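Local coordinates for superkiller protein 7 (Saccharomyces cerevisiae, PDB 4ZKE) that binds GTP in a domain related to translational GTPases and probably acts in cytoplasmic mRNA decay, linking the Ski complex to the RNA exosome, at residues D137-S142 against A181-W186; I175-K180 against I216-L221; K32-G37 against S65-K70. All coordinates share one frame; numbering follows the deposited sequence.

Contact 1. Residues D137-S142 against A181-W186; sequences DCNYDS and ADLISW. With GTP (guanosine-5'-triphosphate), chain C.
The Tyr-140 ring carries the methyl CG2 of Ile-184 over one face, a CH-pi contact with CG2 3.8 Å from the ring centroid and 15° off its normal, while Leu-183 O approaches obliquely near CE2. Within 181-186, the indole of Trp-186 takes Ala-181 CB over the centre of one face. These loops follow strands 131-137 and 174-179 of a P-loop GTPase domain, and Ala-181 and Asp-182 end the NKxD motif that recognises guanine. The Asp-182 carboxylate faces the base with both oxygens: OD1 accepts from GTP N1 at 2.9 Å and OD2 from GTP N2 at 2.9 Å. Leu-183 lies against the same amino group and turns its CB and CD1 to Asn-139, whose amide swings across to them because CG stands anti to the backbone N. No hydrogen bond joins the two segments. Ile-184 CG2 also touches Cys-138 O at 3.4 Å, an oxygen taken up by Arg-190 of helix 188-204. From Asp-137 to Asn-139 the chain makes an Asx turn: Asn-139 N donates to Asp-137 OD1 at 2.9 Å, on the anti side and 31° out of the carboxylate plane.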
loop_
_atom_site.group_PDB
_atom_site.type_symbol
_atom_site.label_atom_id
_atom_site.label_comp_id
_atom_site.label_asym_id
_atom_site.label_seq_id
_atom_site.Cartn_x
_atom_site.Cartn_y
_atom_site.Cartn_z
ATOM N N ASP A 137 -1.636 17.664 -9.574
ATOM C CA ASP A 137 -0.928 18.845 -10.055
ATOM C C ASP A 137 -1.919 19.832 -10.670
ATOM O O ASP A 137 -2.546 19.545 -11.692
ATOM C CB ASP A 137 0.136 18.448 -11.080
ATOM C CG ASP A 137 1.094 19.581 -11.403
ATOM O OD1 ASP A 137 0.760 20.754 -11.130
ATOM O OD2 ASP A 137 2.185 19.296 -11.939
ATOM N N CYS A 138 -2.045 20.996 -10.044
ATOM C CA CYS A 138 -3.009 21.998 -10.477
ATOM C C CYS A 138 -2.387 23.085 -11.348
ATOM O O CYS A 138 -3.054 24.056 -11.704
ATOM C CB CYS A 138 -3.671 22.635 -9.262
ATOM S SG CYS A 138 -4.669 21.499 -8.307
ATOM N N ASN A 139 -1.114 22.922 -11.688
ATOM C CA ASN A 139 -0.440 23.861 -12.572
ATOM C C ASN A 139 -1.165 23.934 -13.910
ATOM O O ASN A 139 -1.909 23.022 -14.273
ATOM C CB ASN A 139 1.020 23.451 -12.775
ATOM C CG ASN A 139 1.829 24.502 -13.518
ATOM O OD1 ASN A 139 1.462 25.677 -13.558
ATOM N ND2 ASN A 139 2.944 24.079 -14.107
ATOM N N TYR A 140 -0.958 25.028 -14.634
ATOM C CA TYR A 140 -1.622 25.224 -15.913
ATOM C C TYR A 140 -1.217 24.135 -16.895
ATOM O O TYR A 140 -0.066 23.698 -16.909
ATOM C CB TYR A 140 -1.295 26.606 -16.480
ATOM C CG TYR A 140 -1.736 27.737 -15.579
ATOM C CD1 TYR A 140 -3.085 28.003 -15.381
ATOM C CD2 TYR A 140 -0.806 28.533 -14.921
ATOM C CE1 TYR A 140 -3.499 29.031 -14.557
ATOM C CE2 TYR A 140 -1.211 29.567 -14.093
ATOM C CZ TYR A 140 -2.560 29.809 -13.916
ATOM O OH TYR A 140 -2.976 30.830 -13.096
ATOM N N ASP A 141 -2.193 23.678 -17.675
ATOM C CA ASP A 141 -1.999 22.692 -18.742
ATOM C C ASP A 141 -1.754 21.273 -18.216
ATOM O O ASP A 141 -2.099 20.302 -18.886
ATOM C CB ASP A 141 -0.845 23.110 -19.664
ATOM C CG ASP A 141 -1.010 24.518 -20.212
ATOM O OD1 ASP A 141 -2.168 24.943 -20.428
ATOM O OD2 ASP A 141 0.018 25.195 -20.436
ATOM N N SER A 142 -1.166 21.144 -17.028
ATOM C CA SER A 142 -0.901 19.826 -16.453
ATOM C C SER A 142 -2.209 19.111 -16.121
ATOM O O SER A 142 -2.396 17.941 -16.454
ATOM C CB SER A 142 -0.036 19.948 -15.198
ATOM O OG SER A 142 1.239 20.490 -15.500
ATOM N N ALA A 181 -0.116 24.711 -5.803
ATOM C CA ALA A 181 -0.948 25.905 -5.845
ATOM C C ALA A 181 -0.102 27.162 -6.056
ATOM O O ALA A 181 -0.602 28.180 -6.534
ATOM C CB ALA A 181 -1.765 26.023 -4.569
ATOM N N ASP A 182 1.179 27.082 -5.704
ATOM C CA ASP A 182 2.097 28.206 -5.880
ATOM C C ASP A 182 2.337 28.518 -7.359
ATOM O O ASP A 182 2.519 29.676 -7.732
ATOM C CB ASP A 182 3.433 27.921 -5.189
ATOM C CG ASP A 182 4.113 26.679 -5.725
ATOM O OD1 ASP A 182 3.488 25.598 -5.701
ATOM O OD2 ASP A 182 5.272 26.782 -6.177
ATOM N N LEU A 183 2.329 27.485 -8.198
ATOM C CA LEU A 183 2.575 27.663 -9.625
ATOM C C LEU A 183 1.397 28.317 -10.339
ATOM O O LEU A 183 1.469 28.591 -11.537
ATOM C CB LEU A 183 2.887 26.319 -10.286
ATOM C CG LEU A 183 4.226 25.667 -9.937
ATOM C CD1 LEU A 183 4.354 24.335 -10.660
ATOM C CD2 LEU A 183 5.394 26.575 -10.288
ATOM N N ILE A 184 0.309 28.545 -9.609
ATOM C CA ILE A 184 -0.856 29.231 -10.160
ATOM C C ILE A 184 -1.254 30.409 -9.271
ATOM O O ILE A 184 -2.323 30.994 -9.444
ATOM C CB ILE A 184 -2.059 28.271 -10.323
ATOM C CG1 ILE A 184 -2.438 27.637 -8.979
ATOM C CG2 ILE A 184 -1.729 27.189 -11.344
ATOM C CD1 ILE A 184 -3.767 26.900 -8.998
ATOM N N SER A 185 -0.382 30.748 -8.324
ATOM C CA SER A 185 -0.606 31.873 -7.419
ATOM C C SER A 185 -1.963 31.771 -6.721
ATOM O O SER A 185 -2.632 32.780 -6.487
ATOM C CB SER A 185 -0.498 33.198 -8.182
ATOM O OG SER A 185 0.799 33.355 -8.735
ATOM N N TRP A 186 -2.356 30.543 -6.398
ATOM C CA TRP A 186 -3.618 30.271 -5.715
ATOM C C TRP A 186 -4.804 30.862 -6.477
ATOM O O TRP A 186 -5.690 31.485 -5.895
ATOM C CB TRP A 186 -3.570 30.808 -4.279
ATOM C CG TRP A 186 -2.653 30.018 -3.380
ATOM C CD1 TRP A 186 -1.291 30.099 -3.320
ATOM C CD2 TRP A 186 -3.038 29.028 -2.418
ATOM N NE1 TRP A 186 -0.806 29.222 -2.381
ATOM C CE2 TRP A 186 -1.857 28.554 -1.811
ATOM C CE3 TRP A 186 -4.266 28.500 -2.008
ATOM C CZ2 TRP A 186 -1.870 27.576 -0.818
ATOM C CZ3 TRP A 186 -4.276 27.532 -1.020
ATOM C CH2 TRP A 186 -3.086 27.080 -0.438
HETATM P PG GTP C . 6.623 10.403 -9.130
HETATM O O1G GTP C . 7.540 9.844 -8.071
HETATM O O2G GTP C . 7.215 10.112 -10.487
HETATM O O3G GTP C . 5.248 9.783 -9.043
HETATM O O3B GTP C . 6.510 12.000 -8.958
HETATM P PB GTP C . 5.937 12.638 -7.599
HETATM O O1B GTP C . 6.571 11.938 -6.418
HETATM O O2B GTP C . 4.432 12.541 -7.530
HETATM O O3A GTP C . 6.387 14.186 -7.623
HETATM P PA GTP C . 7.871 14.727 -7.289
HETATM O O1A GTP C . 8.012 14.877 -5.797
HETATM O O2A GTP C . 8.962 13.855 -7.866
HETATM O "O5'" GTP C . 7.902 16.184 -7.972
HETATM C "C5'" GTP C . 7.818 16.368 -9.370
HETATM C "C4'" GTP C . 8.383 17.744 -9.706
HETATM O "O4'" GTP C . 7.461 18.722 -9.269
HETATM C "C3'" GTP C . 9.701 18.023 -9.008
HETATM O "O3'" GTP C . 10.613 18.585 -9.922
HETATM C "C2'" GTP C . 9.375 19.031 -7.929
HETATM O "O2'" GTP C . 10.413 19.970 -7.773
HETATM C "C1'" GTP C . 8.083 19.666 -8.419
HETATM N N9 GTP C . 7.166 19.984 -7.315
HETATM C C8 GTP C . 6.651 19.127 -6.378
HETATM N N7 GTP C . 5.838 19.833 -5.558
HETATM C C5 GTP C . 5.816 21.122 -5.969
HETATM C C6 GTP C . 5.158 22.258 -5.502
HETATM O O6 GTP C . 4.414 22.205 -4.522
HETATM N N1 GTP C . 5.352 23.458 -6.149
HETATM C C2 GTP C . 6.182 23.531 -7.248
HETATM N N2 GTP C . 6.365 24.688 -7.872
HETATM N N3 GTP C . 6.827 22.405 -7.703
HETATM C C4 GTP C . 6.649 21.224 -7.074
#

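Contact 2. Residues I175-K180 against I216-L221; sequences IILLNK and IPCSGL. With GTP (guanosine-5'-triphosphate), chain C.
Where the parallel pairing of Leu-177 with Ile-216 and Leu-178 with Pro-217 runs out, a side chain carries it on: Asn-179 OD1 accepts from Gly-220 N at 3.0 Å, the donor in the carbonyl plane on a lone pair. CG lies anti to the backbone N (chi1 -161°), which swings the amide over to the loop 218-220; Lys-180 N adds a weak bond to the same OD1, and ND2 reaches Ala-30 O in the phosphate-binding loop. With an alanine here, Gly-220 N would probably be left without its acceptor and Ala-30 O without its amide, freeing the two loops to shift against each other.

Behind this, three backbone bonds hold the pair: Ile-216 N on Ile-176 O, Leu-178 N on Ile-216 O and Cys-218 N on Leu-178 O. The strands belong to a beta-alpha-beta unit whose helix 188-204 packs on Leu-178. Leu-177 and Ile-216 lie side by side, CD2 of the leucine 3.8 Å from CB of the isoleucine, and Cys-218 SG sits 4.0 Å from Leu-177 CB.

Lys-180 runs extended over one face of the guanine, CG 3.7 Å from GTP C6, and its NZ reaches GTP O4' at 3.1 Å and Asn-29 O. Leu-221 covers the opposite face, with CB 3.3 Å from GTP C6. Its N points almost straight at GTP O6, 3.0 Å away at 167°; Ser-219 OG is also 3.0 Å from GTP O6, but that bond is not settled, because Asp-182 OD1 competes for the same hydroxyl proton. A backbone N-H aimed at O6 is consistent with selection of guanine, whose O6 can accept, over adenine, whose 6-amino group would probably oppose the N-H.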
loop_
_atom_site.group_PDB
_atom_site.type_symbol
_atom_site.label_atom_id
_atom_site.label_comp_id
_atom_site.label_asym_id
_atom_site.label_seq_id
_atom_site.Cartn_x
_atom_site.Cartn_y
_atom_site.Cartn_z
ATOM N N ILE A 175 -8.496 12.075 0.997
ATOM C CA ILE A 175 -8.081 13.472 0.973
ATOM C C ILE A 175 -7.503 13.765 -0.401
ATOM O O ILE A 175 -6.558 13.109 -0.832
ATOM C CB ILE A 175 -7.036 13.795 2.070
ATOM C CG1 ILE A 175 -7.672 13.683 3.457
ATOM C CG2 ILE A 175 -6.467 15.198 1.875
ATOM C CD1 ILE A 175 -6.685 13.813 4.608
ATOM N N ILE A 176 -8.081 14.741 -1.093
ATOM C CA ILE A 176 -7.548 15.177 -2.374
ATOM C C ILE A 176 -6.718 16.434 -2.170
ATOM O O ILE A 176 -7.253 17.491 -1.825
ATOM C CB ILE A 176 -8.659 15.458 -3.407
ATOM C CG1 ILE A 176 -9.553 14.228 -3.577
ATOM C CG2 ILE A 176 -8.051 15.859 -4.747
ATOM C CD1 ILE A 176 -10.794 14.247 -2.709
ATOM N N LEU A 177 -5.412 16.311 -2.382
ATOM C CA LEU A 177 -4.506 17.443 -2.250
ATOM C C LEU A 177 -4.345 18.141 -3.592
ATOM O O LEU A 177 -3.763 17.599 -4.529
ATOM C CB LEU A 177 -3.143 16.999 -1.713
ATOM C CG LEU A 177 -3.111 16.521 -0.259
ATOM C CD1 LEU A 177 -1.691 16.144 0.149
ATOM C CD2 LEU A 177 -3.673 17.573 0.687
ATOM N N LEU A 178 -4.896 19.347 -3.668
ATOM C CA LEU A 178 -4.756 20.202 -4.832
ATOM C C LEU A 178 -3.394 20.893 -4.765
ATOM O O LEU A 178 -3.264 21.989 -4.221
ATOM C CB LEU A 178 -5.903 21.211 -4.876
ATOM C CG LEU A 178 -7.310 20.600 -4.929
ATOM C CD1 LEU A 178 -8.363 21.689 -5.035
ATOM C CD2 LEU A 178 -7.459 19.608 -6.075
ATOM N N ASN A 179 -2.387 20.228 -5.323
ATOM C CA ASN A 179 -0.988 20.582 -5.092
ATOM C C ASN A 179 -0.425 21.577 -6.112
ATOM O O ASN A 179 -1.049 21.855 -7.141
ATOM C CB ASN A 179 -0.139 19.301 -5.095
ATOM C CG ASN A 179 1.216 19.485 -4.429
ATOM O OD1 ASN A 179 1.405 20.373 -3.598
ATOM N ND2 ASN A 179 2.170 18.638 -4.799
ATOM N N LYS A 180 0.761 22.103 -5.805
ATOM C CA LYS A 180 1.452 23.072 -6.654
ATOM C C LYS A 180 0.613 24.329 -6.846
ATOM O O LYS A 180 0.631 24.942 -7.914
ATOM C CB LYS A 180 1.801 22.464 -8.014
ATOM C CG LYS A 180 2.562 21.155 -7.936
ATOM C CD LYS A 180 3.400 20.928 -9.183
ATOM C CE LYS A 180 3.926 19.513 -9.250
ATOM N NZ LYS A 180 4.664 19.266 -10.516
ATOM N N ILE A 216 -8.132 19.766 -0.163
ATOM C CA ILE A 216 -7.209 20.664 0.523
ATOM C C ILE A 216 -6.191 21.212 -0.470
ATOM O O ILE A 216 -5.406 20.452 -1.032
ATOM C CB ILE A 216 -6.458 19.958 1.673
ATOM C CG1 ILE A 216 -7.446 19.410 2.707
ATOM C CG2 ILE A 216 -5.466 20.921 2.340
ATOM C CD1 ILE A 216 -6.800 18.566 3.791
ATOM N N PRO A 217 -6.195 22.537 -0.694
ATOM C CA PRO A 217 -5.154 23.120 -1.543
ATOM C C PRO A 217 -3.835 23.223 -0.794
ATOM O O PRO A 217 -3.839 23.431 0.418
ATOM C CB PRO A 217 -5.710 24.500 -1.873
ATOM C CG PRO A 217 -6.495 24.861 -0.660
ATOM C CD PRO A 217 -7.107 23.570 -0.168
ATOM N N CYS A 218 -2.721 23.081 -1.503
ATOM C CA CYS A 218 -1.421 23.138 -0.852
ATOM C C CYS A 218 -0.272 23.281 -1.835
ATOM O O CYS A 218 -0.453 23.201 -3.050
ATOM C CB CYS A 218 -1.201 21.880 -0.010
ATOM S SG CYS A 218 -1.172 20.359 -0.986
ATOM N N SER A 219 0.912 23.505 -1.275
ATOM C CA SER A 219 2.166 23.447 -2.013
ATOM C C SER A 219 3.154 22.597 -1.224
ATOM O O SER A 219 3.638 23.012 -0.171
ATOM C CB SER A 219 2.734 24.846 -2.248
ATOM O OG SER A 219 3.958 24.781 -2.958
ATOM N N GLY A 220 3.446 21.404 -1.730
ATOM C CA GLY A 220 4.334 20.494 -1.037
ATOM C C GLY A 220 5.761 21.001 -1.033
ATOM O O GLY A 220 6.525 20.716 -0.115
ATOM N N LEU A 221 6.121 21.759 -2.062
ATOM C CA LEU A 221 7.468 22.309 -2.165
ATOM C C LEU A 221 7.684 23.441 -1.164
ATOM O O LEU A 221 8.662 23.438 -0.416
ATOM C CB LEU A 221 7.731 22.806 -3.585
ATOM C CG LEU A 221 9.112 23.404 -3.857
ATOM C CD1 LEU A 221 10.225 22.438 -3.465
ATOM C CD2 LEU A 221 9.229 23.773 -5.323
HETATM P PG GTP C . 6.623 10.403 -9.130
HETATM O O1G GTP C . 7.540 9.844 -8.071
HETATM O O2G GTP C . 7.215 10.112 -10.487
HETATM O O3G GTP C . 5.248 9.783 -9.043
HETATM O O3B GTP C . 6.510 12.000 -8.958
HETATM P PB GTP C . 5.937 12.638 -7.599
HETATM O O1B GTP C . 6.571 11.938 -6.418
HETATM O O2B GTP C . 4.432 12.541 -7.530
HETATM O O3A GTP C . 6.387 14.186 -7.623
HETATM P PA GTP C . 7.871 14.727 -7.289
HETATM O O1A GTP C . 8.012 14.877 -5.797
HETATM O O2A GTP C . 8.962 13.855 -7.866
HETATM O "O5'" GTP C . 7.902 16.184 -7.972
HETATM C "C5'" GTP C . 7.818 16.368 -9.370
HETATM C "C4'" GTP C . 8.383 17.744 -9.706
HETATM O "O4'" GTP C . 7.461 18.722 -9.269
HETATM C "C3'" GTP C . 9.701 18.023 -9.008
HETATM O "O3'" GTP C . 10.613 18.585 -9.922
HETATM C "C2'" GTP C . 9.375 19.031 -7.929
HETATM O "O2'" GTP C . 10.413 19.970 -7.773
HETATM C "C1'" GTP C . 8.083 19.666 -8.419
HETATM N N9 GTP C . 7.166 19.984 -7.315
HETATM C C8 GTP C . 6.651 19.127 -6.378
HETATM N N7 GTP C . 5.838 19.833 -5.558
HETATM C C5 GTP C . 5.816 21.122 -5.969
HETATM C C6 GTP C . 5.158 22.258 -5.502
HETATM O O6 GTP C . 4.414 22.205 -4.522
HETATM N N1 GTP C . 5.352 23.458 -6.149
HETATM C C2 GTP C . 6.182 23.531 -7.248
HETATM N N2 GTP C . 6.365 24.688 -7.872
HETATM N N3 GTP C . 6.827 22.405 -7.703
HETATM C C4 GTP C . 6.649 21.224 -7.074
#

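Contact 3. Residues K32-G37 against S65-K70; sequences KSTLLG and SSNSFK. With MG (magnesium ion), chain B; GTP (guanosine-5'-triphosphate), chain C.
Asn-67 ND2 donates to Thr-34 OG1 at 2.9 Å and 163°, the hydroxyl lying almost in the amide plane. The asparagine can do this because its CG sits between the backbone N and the carbonyl carbon (chi1 67°), which folds the amide back over its own turn. OD1 then accepts from Phe-69 N and Lys-70 N, both from the same face of its plane, a capping bond ahead of helix 70-73. The Thr-34 hydroxyl passes the link to the nucleotide: OG1 gives its proton to GTP O1A at 2.7 Å, and Thr-34 N donates to that same oxygen. ND2 adds a weak bond to the ribose O2'.

Lys-70 lays its CB against Thr-34 OG1, then runs on past the hydroxyl and sends NZ to Ser-65 O at 2.7 Å and to GTP O2A at 3.1 Å. Farther along the helix Phe-69 O rests 3.6 Å from Gly-37 CA, where the helix has no side chain.

Lys-32 curls round the phosphates, turning back on itself at its last two torsions, so that NZ stands 2.7 Å from GTP O2B and 2.8 Å from GTP O3G. Ser-33 OG binds the magnesium ion at 2.1 Å and is also hydrogen-bonded to Asp-108; Ser-85, GTP O1G, GTP O1B and two waters complete the six ligands. A lysine on the beta and gamma phosphates followed by a metal-binding serine at the first turn of a helix is typical of the P-loop, or Walker A motif, here in the fold of the translational GTPases.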
loop_
_atom_site.group_PDB
_atom_site.type_symbol
_atom_site.label_atom_id
_atom_site.label_comp_id
_atom_site.label_asym_id
_atom_site.label_seq_id
_atom_site.Cartn_x
_atom_site.Cartn_y
_atom_site.Cartn_z
ATOM N N LYS A 32 4.132 14.037 -4.939
ATOM C CA LYS A 32 3.932 13.151 -3.798
ATOM C C LYS A 32 5.179 13.048 -2.923
ATOM O O LYS A 32 5.115 13.245 -1.711
ATOM C CB LYS A 32 3.521 11.759 -4.279
ATOM C CG LYS A 32 2.258 11.758 -5.119
ATOM C CD LYS A 32 1.829 10.354 -5.491
ATOM C CE LYS A 32 2.792 9.687 -6.456
ATOM N NZ LYS A 32 2.852 10.384 -7.765
ATOM N N SER A 33 6.315 12.737 -3.539
ATOM C CA SER A 33 7.557 12.574 -2.795
ATOM C C SER A 33 7.991 13.891 -2.153
ATOM O O SER A 33 8.359 13.927 -0.981
ATOM C CB SER A 33 8.660 12.039 -3.710
ATOM O OG SER A 33 8.344 10.737 -4.181
ATOM N N THR A 34 7.939 14.970 -2.925
ATOM C CA THR A 34 8.262 16.297 -2.411
ATOM C C THR A 34 7.410 16.639 -1.191
ATOM O O THR A 34 7.936 16.943 -0.120
ATOM C CB THR A 34 8.056 17.378 -3.492
ATOM O OG1 THR A 34 8.936 17.123 -4.594
ATOM C CG2 THR A 34 8.331 18.776 -2.938
ATOM N N LEU A 35 6.092 16.582 -1.366
ATOM C CA LEU A 35 5.157 16.958 -0.313
ATOM C C LEU A 35 5.386 16.131 0.937
ATOM O O LEU A 35 5.387 16.643 2.058
ATOM C CB LEU A 35 3.716 16.784 -0.794
ATOM C CG LEU A 35 2.618 17.203 0.187
ATOM C CD1 LEU A 35 1.459 17.841 -0.568
ATOM C CD2 LEU A 35 2.126 16.014 1.003
ATOM N N LEU A 36 5.587 14.840 0.730
ATOM C CA LEU A 36 5.699 13.901 1.828
ATOM C C LEU A 36 7.041 14.061 2.550
ATOM O O LEU A 36 7.137 13.851 3.760
ATOM C CB LEU A 36 5.508 12.484 1.291
ATOM C CG LEU A 36 5.239 11.340 2.262
ATOM C CD1 LEU A 36 4.123 11.712 3.198
ATOM C CD2 LEU A 36 4.854 10.096 1.484
ATOM N N GLY A 37 8.071 14.458 1.812
ATOM C CA GLY A 37 9.347 14.794 2.416
ATOM C C GLY A 37 9.244 16.065 3.243
ATOM O O GLY A 37 9.829 16.167 4.323
ATOM N N SER A 65 14.270 18.164 -12.003
ATOM C CA SER A 65 13.495 17.106 -11.360
ATOM C C SER A 65 13.668 17.075 -9.844
ATOM O O SER A 65 12.777 16.618 -9.128
ATOM C CB SER A 65 13.888 15.741 -11.935
ATOM O OG SER A 65 13.545 15.643 -13.304
ATOM N N SER A 66 14.808 17.559 -9.358
ATOM C CA SER A 66 15.190 17.346 -7.965
ATOM C C SER A 66 14.942 18.544 -7.052
ATOM O O SER A 66 14.991 19.697 -7.481
ATOM C CB SER A 66 16.670 16.961 -7.888
ATOM O OG SER A 66 17.046 16.652 -6.556
ATOM N N ASN A 67 14.663 18.238 -5.788
ATOM C CA ASN A 67 14.686 19.220 -4.709
ATOM C C ASN A 67 15.078 18.499 -3.421
ATOM O O ASN A 67 15.187 17.275 -3.406
ATOM C CB ASN A 67 13.336 19.927 -4.560
ATOM C CG ASN A 67 12.237 19.004 -4.076
ATOM O OD1 ASN A 67 12.130 18.717 -2.882
ATOM N ND2 ASN A 67 11.401 18.545 -4.999
ATOM N N SER A 68 15.287 19.249 -2.345
ATOM C CA SER A 68 15.847 18.678 -1.123
ATOM C C SER A 68 14.867 17.795 -0.342
ATOM O O SER A 68 15.289 16.974 0.473
ATOM C CB SER A 68 16.364 19.796 -0.212
ATOM O OG SER A 68 15.350 20.744 0.067
ATOM N N PHE A 69 13.568 17.956 -0.582
ATOM C CA PHE A 69 12.570 17.181 0.155
ATOM C C PHE A 69 12.328 15.807 -0.470
ATOM O O PHE A 69 12.250 14.804 0.240
ATOM C CB PHE A 69 11.251 17.952 0.245
ATOM C CG PHE A 69 11.327 19.185 1.099
ATOM C CD1 PHE A 69 11.604 19.088 2.452
ATOM C CD2 PHE A 69 11.115 20.441 0.553
ATOM C CE1 PHE A 69 11.676 20.217 3.243
ATOM C CE2 PHE A 69 11.186 21.574 1.340
ATOM C CZ PHE A 69 11.466 21.461 2.687
ATOM N N LYS A 70 12.212 15.752 -1.794
ATOM C CA LYS A 70 11.891 14.495 -2.459
ATOM C C LYS A 70 13.038 13.488 -2.366
ATOM O O LYS A 70 12.810 12.278 -2.400
ATOM C CB LYS A 70 11.525 14.734 -3.926
ATOM C CG LYS A 70 12.620 15.360 -4.757
ATOM C CD LYS A 70 12.223 15.424 -6.224
ATOM C CE LYS A 70 12.306 14.063 -6.892
ATOM N NZ LYS A 70 12.001 14.127 -8.352
HETATM MG MG MG B . 7.800 10.257 -6.133
HETATM P PG GTP C . 6.623 10.403 -9.130
HETATM O O1G GTP C . 7.540 9.844 -8.071
HETATM O O2G GTP C . 7.215 10.112 -10.487
HETATM O O3G GTP C . 5.248 9.783 -9.043
HETATM O O3B GTP C . 6.510 12.000 -8.958
HETATM P PB GTP C . 5.937 12.638 -7.599
HETATM O O1B GTP C . 6.571 11.938 -6.418
HETATM O O2B GTP C . 4.432 12.541 -7.530
HETATM O O3A GTP C . 6.387 14.186 -7.623
HETATM P PA GTP C . 7.871 14.727 -7.289
HETATM O O1A GTP C . 8.012 14.877 -5.797
HETATM O O2A GTP C . 8.962 13.855 -7.866
HETATM O "O5'" GTP C . 7.902 16.184 -7.972
HETATM C "C5'" GTP C . 7.818 16.368 -9.370
HETATM C "C4'" GTP C . 8.383 17.744 -9.706
HETATM O "O4'" GTP C . 7.461 18.722 -9.269
HETATM C "C3'" GTP C . 9.701 18.023 -9.008
HETATM O "O3'" GTP C . 10.613 18.585 -9.922
HETATM C "C2'" GTP C . 9.375 19.031 -7.929
HETATM O "O2'" GTP C . 10.413 19.970 -7.773
HETATM C "C1'" GTP C . 8.083 19.666 -8.419
HETATM N N9 GTP C . 7.166 19.984 -7.315
HETATM C C8 GTP C . 6.651 19.127 -6.378
HETATM N N7 GTP C . 5.838 19.833 -5.558
HETATM C C5 GTP C . 5.816 21.122 -5.969
HETATM C C6 GTP C . 5.158 22.258 -5.502
HETATM O O6 GTP C . 4.414 22.205 -4.522
HETATM N N1 GTP C . 5.352 23.458 -6.149
HETATM C C2 GTP C . 6.182 23.531 -7.248
HETATM N N2 GTP C . 6.365 24.688 -7.872
HETATM N N3 GTP C . 6.827 22.405 -7.703
HETATM C C4 GTP C . 6.649 21.224 -7.074
HETATM O O HOH W 1 6.183 9.158 -5.334
HETATM O O HOH W 2 9.529 11.431 -6.606
#

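In the fold
All three contacts meet on one GTP. Contacts 1 and 2 divide the guanine between them, one taking its N1 and N2 and the other its faces and O6, while contact 3 supplies partners to the phosphates, the magnesium ion and the ribose hydroxyls. Contacts 1 and 2 have centres 10 Å apart and touch directly: Asp-137 OD2 forms a salt bridge with Lys-180 NZ at 2.9 Å, and Cys-138 SG packs on Leu-178 CB. Contact 2 also meets contact 3, centre to centre 13 Å, through Leu-35 CD1, which lies 3.6 Å from Leu-177 CD1. Contacts 1 and 3 do not touch, their nearest atoms being about 8 Å apart, and the nucleotide spans between them.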